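Local coordinates for protein N-acetyl-L-2,4-diaminobutyric acid deacetylase (Ruegeria pomeroyi, PDB 6TWL) that probably uses zinc to remove the acetyl group from N-acetyl-L-2,4-diaminobutyric acid during bacterial breakdown of ectoine, at residues A[36-41]-A[93-98]. Sequence-based numbering, arbitrary orientation.
Sequences VMIPLT and PAFRAG
The carbonyl oxygen of Phe95 rests against the pyrrolidine ring of Pro39, with Phe95 O 3.8 Å from Pro39 CD and Pro39 CG only slightly farther off. This is a polar atom lying on carbon, not a hydrogen bond. Pro39 CD also reaches the root of the aromatic side chain, 4.1 Å from Phe95 CB.

Most of the contact is made by Ile38, which lies flat over one face of the Phe95 ring. Its CG1 sits almost on the ring normal, 3.7 Å from the Phe95 centroid and 13° off the perpendicular, a clear CH-pi contact. The two ends of the isoleucine cover different parts of the same face: Ile38 CD1 is 3.5 Å from Phe95 CZ at the far end, while Ile38 CG2 lies 3.7 Å from Phe95 CD1. With CG1 beside the backbone N (chi1 -48°) and the chain then fully extended to CD1 (chi2 -179°), the three carbons spread across the ring.

Ile125 of helix 121-133 touches both Ile38 and Phe95, and Phe90 and Leu109 also pack on the aromatic side chain. The contact joins strand 36-45 of the large mixed sheet to the loop that follows strand 82-87, which belongs to the succinylglutamate desuccinylase/aspartoacylase-type catalytic domain. His58, which binds zinc in the metal-loaded enzyme but carries no metal in this apo model, is about 11 Å from Phe95, side chain to side chain. Between these segments the attraction is apolar: the loop is held to the strand by dispersion and the burial of hydrocarbon, with the ring face matched to a branched aliphatic chain.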
loop_
_atom_site.group_PDB
_atom_site.type_symbol
_atom_site.label_atom_id
_atom_site.label_comp_id
_atom_site.label_asym_id
_atom_site.label_seq_id
_atom_site.Cartn_x
_atom_site.Cartn_y
_atom_site.Cartn_z
ATOM N N VAL A 36 2.276 -22.049 9.623
ATOM C CA VAL A 36 1.838 -21.010 8.701
ATOM C C VAL A 36 2.998 -20.693 7.771
ATOM O O VAL A 36 4.166 -20.714 8.182
ATOM C CB VAL A 36 1.310 -19.750 9.419
ATOM C CG1 VAL A 36 0.409 -20.143 10.586
ATOM C CG2 VAL A 36 2.427 -18.792 9.816
ATOM N N MET A 37 2.673 -20.458 6.502
ATOM C CA MET A 37 3.655 -20.275 5.443
ATOM C C MET A 37 3.331 -18.992 4.700
ATOM O O MET A 37 2.258 -18.875 4.100
ATOM C CB MET A 37 3.651 -21.465 4.480
ATOM C CG MET A 37 3.586 -22.807 5.176
ATOM S SD MET A 37 5.211 -23.554 5.356
ATOM C CE MET A 37 5.704 -23.648 3.642
ATOM N N ILE A 38 4.247 -18.034 4.743
ATOM C CA ILE A 38 4.114 -16.782 4.011
ATOM C C ILE A 38 4.949 -16.907 2.727
ATOM O O ILE A 38 6.174 -17.022 2.823
ATOM C CB ILE A 38 4.574 -15.580 4.842
ATOM C CG1 ILE A 38 3.956 -15.639 6.238
ATOM C CG2 ILE A 38 4.206 -14.281 4.147
ATOM C CD1 ILE A 38 4.353 -14.476 7.121
ATOM N N PRO A 39 4.325 -16.900 1.554
ATOM C CA PRO A 39 5.112 -16.989 0.316
ATOM C C PRO A 39 6.007 -15.772 0.150
ATOM O O PRO A 39 5.632 -14.646 0.486
ATOM C CB PRO A 39 4.042 -17.052 -0.781
ATOM C CG PRO A 39 2.782 -17.473 -0.077
ATOM C CD PRO A 39 2.881 -16.875 1.292
ATOM N N LEU A 40 7.202 -16.009 -0.378
ATOM C CA LEU A 40 8.117 -14.915 -0.654
ATOM C C LEU A 40 9.095 -15.350 -1.731
ATOM O O LEU A 40 9.406 -16.536 -1.869
ATOM C CB LEU A 40 8.863 -14.466 0.609
ATOM C CG LEU A 40 10.222 -15.094 0.930
ATOM C CD1 LEU A 40 10.916 -14.331 2.043
ATOM C CD2 LEU A 40 10.067 -16.548 1.315
ATOM N N THR A 41 9.553 -14.373 -2.503
ATOM C CA THR A 41 10.598 -14.563 -3.493
ATOM C C THR A 41 11.763 -13.647 -3.148
ATOM O O THR A 41 11.564 -12.480 -2.795
ATOM C CB THR A 41 10.083 -14.266 -4.907
ATOM O OG1 THR A 41 9.162 -15.288 -5.310
ATOM C CG2 THR A 41 11.235 -14.204 -5.902
ATOM N N PRO A 93 -4.647 -14.227 8.150
ATOM C CA PRO A 93 -3.797 -15.417 8.247
ATOM C C PRO A 93 -3.618 -16.147 6.924
ATOM O O PRO A 93 -2.826 -17.087 6.829
ATOM C CB PRO A 93 -4.566 -16.291 9.231
ATOM C CG PRO A 93 -6.006 -16.000 8.893
ATOM C CD PRO A 93 -6.062 -14.558 8.409
ATOM N N ALA A 94 -4.363 -15.713 5.909
ATOM C CA ALA A 94 -4.397 -16.442 4.649
ATOM C C ALA A 94 -3.093 -16.288 3.881
ATOM O O ALA A 94 -2.538 -17.272 3.377
ATOM C CB ALA A 94 -5.576 -15.962 3.812
ATOM N N PHE A 95 -2.586 -15.059 3.787
ATOM C CA PHE A 95 -1.436 -14.731 2.947
ATOM C C PHE A 95 -1.652 -15.208 1.515
ATOM O O PHE A 95 -0.794 -15.842 0.898
ATOM C CB PHE A 95 -0.143 -15.298 3.528
ATOM C CG PHE A 95 0.256 -14.669 4.824
ATOM C CD1 PHE A 95 0.682 -13.352 4.867
ATOM C CD2 PHE A 95 0.195 -15.389 6.003
ATOM C CE1 PHE A 95 1.049 -12.767 6.062
ATOM C CE2 PHE A 95 0.558 -14.812 7.202
ATOM C CZ PHE A 95 0.984 -13.498 7.232
ATOM N N ARG A 96 -2.834 -14.903 0.988
ATOM C CA ARG A 96 -3.131 -15.077 -0.424
ATOM C C ARG A 96 -4.118 -13.999 -0.837
ATOM O O ARG A 96 -5.067 -13.712 -0.100
ATOM C CB ARG A 96 -3.701 -16.470 -0.720
ATOM C CG ARG A 96 -4.525 -17.060 0.403
ATOM C CD ARG A 96 -4.718 -18.552 0.225
ATOM N NE ARG A 96 -5.335 -18.866 -1.060
ATOM C CZ ARG A 96 -4.972 -19.897 -1.814
ATOM N NH1 ARG A 96 -4.005 -20.700 -1.397
ATOM N NH2 ARG A 96 -5.569 -20.128 -2.976
ATOM N N ALA A 97 -3.869 -13.384 -1.995
ATOM C CA ALA A 97 -4.808 -12.430 -2.572
ATOM C C ALA A 97 -6.213 -13.015 -2.604
ATOM O O ALA A 97 -6.399 -14.216 -2.816
ATOM C CB ALA A 97 -4.368 -12.050 -3.986
ATOM N N GLY A 98 -7.208 -12.158 -2.377
ATOM C CA GLY A 98 -8.594 -12.568 -2.411
ATOM C C GLY A 98 -9.079 -13.331 -1.200
ATOM O O GLY A 98 -10.289 -13.360 -0.950
#